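Local coordinates for CoA-binding domain-containing protein (Thermus thermophilus, PDB 1IUL), which is of unproven function but probably binds coenzyme A or a related nucleotide through its Rossmann-like CoA-binding domain, at residues G40-P45 and F56-V61; A82-L87 and P107-A112. One frame throughout, in Å; residues are numbered along the deposited sequence.

Contact 1: residues G40-P45 and F56-V61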
ATOM      1  N   GLY A  40     -11.789  -8.470  -4.500  1.00 30.21           N
ATOM      2  CA  GLY A  40     -11.018  -9.695  -4.621  1.00 31.39           C
ATOM      3  C   GLY A  40      -9.568  -9.643  -4.171  1.00 31.38           C
ATOM      4  O   GLY A  40      -8.806 -10.575  -4.435  1.00 33.41           O
ATOM      5  N   TYR A  41      -9.179  -8.564  -3.498  1.00 27.68           N
ATOM      6  CA  TYR A  41      -7.807  -8.420  -3.016  1.00 24.48           C
ATOM      7  C   TYR A  41      -7.705  -8.772  -1.539  1.00 20.87           C
ATOM      8  O   TYR A  41      -8.628  -8.513  -0.765  1.00 24.03           O
ATOM      9  CB  TYR A  41      -7.321  -6.979  -3.189  1.00 21.73           C
ATOM     10  CG  TYR A  41      -7.133  -6.543  -4.617  1.00 20.55           C
ATOM     11  CD1 TYR A  41      -8.025  -5.656  -5.213  1.00 19.38           C
ATOM     12  CD2 TYR A  41      -6.045  -6.989  -5.366  1.00 17.44           C
ATOM     13  CE1 TYR A  41      -7.841  -5.220  -6.516  1.00 21.52           C
ATOM     14  CE2 TYR A  41      -5.850  -6.560  -6.673  1.00 21.78           C
ATOM     15  CZ  TYR A  41      -6.754  -5.673  -7.242  1.00 25.62           C
ATOM     16  OH  TYR A  41      -6.579  -5.241  -8.538  1.00 29.37           O
ATOM     17  N   ARG A  42      -6.578  -9.355  -1.147  1.00 17.28           N
ATOM     18  CA  ARG A  42      -6.358  -9.690   0.251  1.00 17.07           C
ATOM     19  C   ARG A  42      -5.568  -8.535   0.859  1.00 14.21           C
ATOM     20  O   ARG A  42      -4.342  -8.490   0.759  1.00 13.64           O
ATOM     21  CB  ARG A  42      -5.561 -10.987   0.376  1.00 20.52           C
ATOM     22  CG  ARG A  42      -5.239 -11.369   1.812  1.00 30.00           C
ATOM     23  CD  ARG A  42      -4.512 -12.700   1.873  1.00 37.56           C
ATOM     24  NE  ARG A  42      -4.640 -13.328   3.183  1.00 46.01           N
ATOM     25  CZ  ARG A  42      -4.634 -14.642   3.381  1.00 54.69           C
ATOM     26  NH1 ARG A  42      -4.506 -15.471   2.352  1.00 55.39           N
ATOM     27  NH2 ARG A  42      -4.761 -15.129   4.610  1.00 59.96           N
ATOM     28  N   VAL A  43      -6.270  -7.592   1.477  1.00 15.56           N
ATOM     29  CA  VAL A  43      -5.595  -6.449   2.065  1.00 16.14           C
ATOM     30  C   VAL A  43      -5.121  -6.741   3.483  1.00 15.97           C
ATOM     31  O   VAL A  43      -5.886  -7.195   4.340  1.00 20.73           O
ATOM     32  CB  VAL A  43      -6.490  -5.162   2.009  1.00 14.90           C
ATOM     33  CG1 VAL A  43      -7.691  -5.407   1.118  1.00 10.93           C
ATOM     34  CG2 VAL A  43      -6.909  -4.722   3.393  1.00 18.36           C
ATOM     35  N   LEU A  44      -3.832  -6.496   3.699  1.00 13.57           N
ATOM     36  CA  LEU A  44      -3.179  -6.723   4.980  1.00 14.28           C
ATOM     37  C   LEU A  44      -2.896  -5.395   5.660  1.00 11.35           C
ATOM     38  O   LEU A  44      -1.995  -4.663   5.255  1.00 12.54           O
ATOM     39  CB  LEU A  44      -1.865  -7.480   4.769  1.00 14.30           C
ATOM     40  CG  LEU A  44      -1.914  -8.647   3.778  1.00 17.34           C
ATOM     41  CD1 LEU A  44      -0.500  -9.070   3.391  1.00 15.99           C
ATOM     42  CD2 LEU A  44      -2.674  -9.808   4.414  1.00 21.60           C
ATOM     43  N   PRO A  45      -3.662  -5.070   6.714  1.00 13.25           N
ATOM     44  CA  PRO A  45      -3.482  -3.814   7.444  1.00 13.58           C
ATOM     45  C   PRO A  45      -2.214  -3.759   8.296  1.00 16.12           C
ATOM     46  O   PRO A  45      -1.896  -4.699   9.028  1.00 18.61           O
ATOM     47  CB  PRO A  45      -4.752  -3.707   8.290  1.00 12.86           C
ATOM     48  CG  PRO A  45      -5.178  -5.118   8.499  1.00 12.21           C
ATOM     49  CD  PRO A  45      -4.755  -5.886   7.277  1.00 13.09           C
ATOM     50  N   PHE A  56     -10.558  -5.114   8.007  1.00 22.15           N
ATOM     51  CA  PHE A  56     -10.738  -5.763   6.713  1.00 20.36           C
ATOM     52  C   PHE A  56     -10.630  -7.281   6.855  1.00 22.68           C
ATOM     53  O   PHE A  56     -10.164  -7.976   5.949  1.00 21.47           O
ATOM     54  CB  PHE A  56      -9.705  -5.229   5.710  1.00 19.25           C
ATOM     55  CG  PHE A  56      -9.382  -3.768   5.898  1.00 18.72           C
ATOM     56  CD1 PHE A  56     -10.353  -2.795   5.691  1.00 18.55           C
ATOM     57  CD2 PHE A  56      -8.122  -3.369   6.330  1.00 16.89           C
ATOM     58  CE1 PHE A  56     -10.077  -1.448   5.919  1.00 17.84           C
ATOM     59  CE2 PHE A  56      -7.836  -2.027   6.561  1.00 18.69           C
ATOM     60  CZ  PHE A  56      -8.817  -1.064   6.356  1.00 15.52           C
ATOM     61  N   GLY A  57     -11.068  -7.787   8.004  1.00 25.33           N
ATOM     62  CA  GLY A  57     -11.034  -9.219   8.248  1.00 26.69           C
ATOM     63  C   GLY A  57      -9.661  -9.801   8.532  1.00 27.08           C
ATOM     64  O   GLY A  57      -9.450 -11.000   8.367  1.00 25.54           O
ATOM     65  N   GLU A  58      -8.729  -8.955   8.959  1.00 25.65           N
ATOM     66  CA  GLU A  58      -7.373  -9.393   9.272  1.00 23.80           C
ATOM     67  C   GLU A  58      -6.862  -8.633  10.494  1.00 22.11           C
ATOM     68  O   GLU A  58      -7.285  -7.509  10.755  1.00 22.17           O
ATOM     69  CB  GLU A  58      -6.445  -9.133   8.081  1.00 24.46           C
ATOM     70  CG  GLU A  58      -6.885  -9.790   6.784  1.00 23.17           C
ATOM     71  CD  GLU A  58      -6.412 -11.227   6.663  1.00 22.03           C
ATOM     72  OE1 GLU A  58      -5.789 -11.730   7.623  1.00 24.57           O
ATOM     73  OE2 GLU A  58      -6.664 -11.853   5.610  1.00 23.69           O
ATOM     74  N   GLU A  59      -5.956  -9.252  11.245  1.00 22.46           N
ATOM     75  CA  GLU A  59      -5.401  -8.610  12.429  1.00 22.72           C
ATOM     76  C   GLU A  59      -4.344  -7.599  12.013  1.00 21.66           C
ATOM     77  O   GLU A  59      -3.411  -7.930  11.285  1.00 23.04           O
ATOM     78  CB  GLU A  59      -4.772  -9.640  13.367  1.00 20.29           C
ATOM     79  CG  GLU A  59      -3.960  -9.010  14.489  1.00 31.22           C
ATOM     80  CD  GLU A  59      -3.748  -9.943  15.665  1.00 36.60           C
ATOM     81  OE1 GLU A  59      -3.849  -9.481  16.824  1.00 40.73           O
ATOM     82  OE2 GLU A  59      -3.479 -11.139  15.432  1.00 44.11           O
ATOM     83  N   ALA A  60      -4.494  -6.366  12.479  1.00 17.21           N
ATOM     84  CA  ALA A  60      -3.547  -5.319  12.144  1.00 17.64           C
ATOM     85  C   ALA A  60      -2.215  -5.530  12.853  1.00 15.79           C
ATOM     86  O   ALA A  60      -2.176  -5.703  14.066  1.00 16.59           O
ATOM     87  CB  ALA A  60      -4.131  -3.962  12.516  1.00 20.45           C
ATOM     88  N   VAL A  61      -1.127  -5.523  12.087  1.00 15.92           N
ATOM     89  CA  VAL A  61       0.211  -5.680  12.647  1.00 14.05           C
ATOM     90  C   VAL A  61       0.869  -4.308  12.686  1.00 15.10           C
ATOM     91  O   VAL A  61       0.480  -3.407  11.946  1.00 18.01           O
ATOM     92  CB  VAL A  61       1.081  -6.636  11.808  1.00 14.87           C
ATOM     93  CG1 VAL A  61       0.524  -8.044  11.898  1.00 18.43           C
ATOM     94  CG2 VAL A  61       1.135  -6.176  10.367  1.00 19.94           C
TER
HETATM   95  O   HOH W   1      -8.511  -8.597   3.684  1.00 17.61           O
HETATM   96  O   HOH W   2      -2.103  -7.490   8.930  1.00 15.11           O
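Val43 and Phe56 meet at the tight end of this contact, an example of an edge strand joined to a following segment by a few side chains and waters rather than by a run of backbone bonds. CG2 of Val43 presses obliquely on the Phe56 ring, 3.5 Å from its CD2, while CB of Pro45 lies at the edge of the same ring, near its plane. The ring is brought there by a CG that stands anti to the carbonyl carbon of Phe56 (chi1 -35°). An alanine in place of Phe56 would probably open a gap beside Val43 CG2 and Pro45 CB and leave both without their aromatic neighbour.

Farther along, the pyrrolidine ring of Pro45 crosses the Glu58 side chain at about a right angle, its CD 3.7 Å from Glu58 CB. The backbone closes here too: Val61 N donates to Pro45 O at 3.3 Å, and water 2 joins that oxygen to Glu59 O. Water 1 spans Val43 O and Phe56 O in the same way, so that each water donates to two carbonyl oxygens that, both being acceptors, cannot bond to one another.

The solvent side is looser. The extended chain of the exposed Arg42 reaches Glu58 with a single weak salt bridge, NE to OE2 at 3.5 Å, the guanidinium and carboxylate planes 35° apart; the stronger partner of that NE is Glu69. Strand 42-46 is an edge strand of the parallel sheet, paired through Arg42 and Leu44 with strand 15-19, while helix 28-37 packs against Val43 and Phe56 through Arg37, and against Phe56 through Pro33 as well.

Contact 2: residues A82-L87 and P107-A112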
ATOM      1  N   ALA A  82       7.008  10.782   7.212  1.00 22.46           N
ATOM      2  CA  ALA A  82       7.097   9.522   7.942  1.00 20.54           C
ATOM      3  C   ALA A  82       7.577   8.383   7.057  1.00 19.90           C
ATOM      4  O   ALA A  82       7.653   7.239   7.504  1.00 22.33           O
ATOM      5  CB  ALA A  82       5.734   9.168   8.535  1.00 21.14           C
ATOM      6  N   LEU A  83       7.924   8.699   5.813  1.00 17.85           N
ATOM      7  CA  LEU A  83       8.353   7.679   4.859  1.00 19.77           C
ATOM      8  C   LEU A  83       9.804   7.201   4.932  1.00 19.77           C
ATOM      9  O   LEU A  83      10.067   6.005   4.787  1.00 14.95           O
ATOM     10  CB  LEU A  83       8.058   8.153   3.429  1.00 16.42           C
ATOM     11  CG  LEU A  83       6.605   8.491   3.070  1.00 15.64           C
ATOM     12  CD1 LEU A  83       6.520   8.851   1.593  1.00 14.54           C
ATOM     13  CD2 LEU A  83       5.697   7.309   3.388  1.00 14.77           C
ATOM     14  N   MET A  84      10.742   8.117   5.149  1.00 22.27           N
ATOM     15  CA  MET A  84      12.153   7.739   5.196  1.00 25.56           C
ATOM     16  C   MET A  84      12.493   6.749   6.315  1.00 26.49           C
ATOM     17  O   MET A  84      13.356   5.883   6.149  1.00 23.51           O
ATOM     18  CB  MET A  84      13.028   8.988   5.310  1.00 22.46           C
ATOM     19  CG  MET A  84      14.223   8.994   4.355  1.00 24.47           C
ATOM     20  SD  MET A  84      13.832   8.576   2.649  1.00 13.02           S
ATOM     21  CE  MET A  84      15.281   7.684   2.191  1.00 13.39           C
ATOM     22  N   ASP A  85      11.807   6.863   7.445  1.00 27.03           N
ATOM     23  CA  ASP A  85      12.053   5.959   8.558  1.00 26.94           C
ATOM     24  C   ASP A  85      11.617   4.532   8.232  1.00 26.81           C
ATOM     25  O   ASP A  85      12.163   3.577   8.780  1.00 31.76           O
ATOM     26  CB  ASP A  85      11.333   6.461   9.806  1.00 32.46           C
ATOM     27  CG  ASP A  85      11.973   7.714  10.374  1.00 38.31           C
ATOM     28  OD1 ASP A  85      12.918   8.238   9.744  1.00 40.52           O
ATOM     29  OD2 ASP A  85      11.534   8.176  11.447  1.00 44.88           O
ATOM     30  N   HIS A  86      10.652   4.388   7.327  1.00 20.81           N
ATOM     31  CA  HIS A  86      10.155   3.070   6.934  1.00 22.35           C
ATOM     32  C   HIS A  86      10.886   2.470   5.730  1.00 23.24           C
ATOM     33  O   HIS A  86      10.675   1.306   5.381  1.00 21.19           O
ATOM     34  CB  HIS A  86       8.656   3.145   6.619  1.00 26.49           C
ATOM     35  CG  HIS A  86       7.796   3.391   7.819  1.00 27.37           C
ATOM     36  ND1 HIS A  86       7.618   2.453   8.813  1.00 27.02           N
ATOM     37  CD2 HIS A  86       7.073   4.474   8.190  1.00 26.57           C
ATOM     38  CE1 HIS A  86       6.824   2.949   9.745  1.00 27.56           C
ATOM     39  NE2 HIS A  86       6.478   4.173   9.392  1.00 25.54           N
ATOM     40  N   LEU A  87      11.745   3.266   5.097  1.00 20.94           N
ATOM     41  CA  LEU A  87      12.496   2.825   3.925  1.00 18.31           C
ATOM     42  C   LEU A  87      13.145   1.440   4.051  1.00 17.72           C
ATOM     43  O   LEU A  87      13.024   0.617   3.146  1.00 15.63           O
ATOM     44  CB  LEU A  87      13.572   3.858   3.579  1.00 19.99           C
ATOM     45  CG  LEU A  87      13.952   4.093   2.112  1.00 23.58           C
ATOM     46  CD1 LEU A  87      15.463   4.124   2.017  1.00 28.11           C
ATOM     47  CD2 LEU A  87      13.387   3.016   1.198  1.00 20.95           C
ATOM     48  N   PRO A 107      10.699  12.687  -3.024  1.00 23.76           N
ATOM     49  CA  PRO A 107      11.769  12.464  -4.003  1.00 21.18           C
ATOM     50  C   PRO A 107      12.796  11.422  -3.572  1.00 19.01           C
ATOM     51  O   PRO A 107      13.068  10.469  -4.305  1.00 20.94           O
ATOM     52  CB  PRO A 107      12.394  13.845  -4.175  1.00 25.02           C
ATOM     53  CG  PRO A 107      11.299  14.801  -3.835  1.00 25.46           C
ATOM     54  CD  PRO A 107      10.411  14.119  -2.830  1.00 23.54           C
ATOM     55  N   GLU A 108      13.357  11.603  -2.381  1.00 18.96           N
ATOM     56  CA  GLU A 108      14.363  10.679  -1.875  1.00 21.66           C
ATOM     57  C   GLU A 108      13.845   9.253  -1.747  1.00 19.83           C
ATOM     58  O   GLU A 108      14.412   8.325  -2.318  1.00 21.95           O
ATOM     59  CB  GLU A 108      14.890  11.154  -0.521  1.00 21.75           C
ATOM     60  CG  GLU A 108      16.194  10.481  -0.134  1.00 27.15           C
ATOM     61  CD  GLU A 108      16.718  10.952   1.199  1.00 29.89           C
ATOM     62  OE1 GLU A 108      16.075  11.829   1.817  1.00 35.38           O
ATOM     63  OE2 GLU A 108      17.773  10.442   1.629  1.00 34.43           O
ATOM     64  N   PHE A 109      12.769   9.088  -0.988  1.00 20.48           N
ATOM     65  CA  PHE A 109      12.152   7.783  -0.784  1.00 16.89           C
ATOM     66  C   PHE A 109      11.914   7.076  -2.121  1.00 19.37           C
ATOM     67  O   PHE A 109      12.289   5.915  -2.298  1.00 14.25           O
ATOM     68  CB  PHE A 109      10.831   7.970  -0.037  1.00 20.55           C
ATOM     69  CG  PHE A 109      10.135   6.688   0.311  1.00 22.36           C
ATOM     70  CD1 PHE A 109      10.645   5.851   1.299  1.00 21.50           C
ATOM     71  CD2 PHE A 109       8.951   6.330  -0.331  1.00 19.44           C
ATOM     72  CE1 PHE A 109       9.982   4.674   1.645  1.00 24.60           C
ATOM     73  CE2 PHE A 109       8.280   5.155   0.007  1.00 17.76           C
ATOM     74  CZ  PHE A 109       8.796   4.326   0.996  1.00 20.84           C
ATOM     75  N   GLU A 110      11.294   7.782  -3.064  1.00 19.48           N
ATOM     76  CA  GLU A 110      11.006   7.218  -4.379  1.00 19.73           C
ATOM     77  C   GLU A 110      12.273   6.837  -5.132  1.00 20.25           C
ATOM     78  O   GLU A 110      12.331   5.784  -5.764  1.00 23.19           O
ATOM     79  CB  GLU A 110      10.196   8.208  -5.216  1.00 19.93           C
ATOM     80  CG  GLU A 110       8.786   8.443  -4.702  1.00 23.67           C
ATOM     81  CD  GLU A 110       8.108   9.608  -5.389  1.00 17.56           C
ATOM     82  OE1 GLU A 110       8.104   9.636  -6.635  1.00 24.86           O
ATOM     83  OE2 GLU A 110       7.581  10.496  -4.685  1.00 20.42           O
ATOM     84  N   LYS A 111      13.286   7.695  -5.068  1.00 24.12           N
ATOM     85  CA  LYS A 111      14.549   7.426  -5.748  1.00 24.02           C
ATOM     86  C   LYS A 111      15.178   6.149  -5.198  1.00 21.95           C
ATOM     87  O   LYS A 111      15.576   5.263  -5.958  1.00 22.58           O
ATOM     88  CB  LYS A 111      15.514   8.606  -5.565  1.00 31.61           C
ATOM     89  CG  LYS A 111      16.590   8.731  -6.646  1.00 34.38           C
ATOM     90  CD  LYS A 111      16.007   8.597  -8.053  1.00 44.55           C
ATOM     91  CE  LYS A 111      16.245   9.852  -8.884  1.00 47.05           C
ATOM     92  NZ  LYS A 111      16.558   9.532 -10.308  1.00 44.63           N
ATOM     93  N   ALA A 112      15.258   6.061  -3.872  1.00 20.80           N
ATOM     94  CA  ALA A 112      15.827   4.896  -3.199  1.00 21.83           C
ATOM     95  C   ALA A 112      15.128   3.609  -3.632  1.00 21.58           C
ATOM     96  O   ALA A 112      15.774   2.583  -3.855  1.00 22.22           O
ATOM     97  CB  ALA A 112      15.723   5.066  -1.687  1.00 15.81           C
TER
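Phe109 carries this contact, reaching from helix 107-115 of a Rossmann-like alpha/beta fold to the turn that leads into helix 87-93. It is a worked case of one aromatic side chain joining a helix to the turn that precedes another helix.

Followed outward, its CB lies 4.1 Å from the sulfur of Met84, which stands at the ring's edge. CG, anti to the backbone N (chi1 -176°), lies beneath CB of Leu83; that CB sits over one face in a CH-pi contact, 4.1 Å from the ring centroid and 13° off its normal. On one flank CD2 meets CD1 of Leu83. On the other, CD1 faces CG of Leu87, and CE1 comes within 3.8 Å of Leu87 CD2. CE1 also approaches the carbonyl oxygen of Leu83, at 3.4 Å; the same oxygen accepts a backbone hydrogen bond from His86 N.

Around this centre the contact is apolar, with no hydrogen bond crossing it. Leu87 divides its branches, CD2 going to the ring and CD1 to the CB of Ala112, about one turn further along the helix. Met84 is bent at both chi2 and chi3 and crosses the Glu108 side chain at about a right angle. His106 touches Leu83 and Met84 and, through its ND1, accepts a hydrogen bond from the backbone N of Phe109. At the outer margin, the methyl CE of Met84 ends 3.7 Å from Glu108 CD.

The two contacts lie on opposite sides of the chain's centre, about 24 Å apart between centres, and share no element. Both are partly buried, each with an apolar interior and a more open margin, and each is built round a phenylalanine ring. Contact 1 involves an outermost strand of the parallel sheet, and its chemistry is mixed: a backbone bond, two bridging waters and a weak salt bridge supplement the ring. Contact 2, farther from the centre, belongs to the helical layer and adds apolar contacts and the Met84 sulfur at the ring edge, with no hydrogen bond between its segments. Together they illustrate how sheet edge and helix surface use different means within one domain.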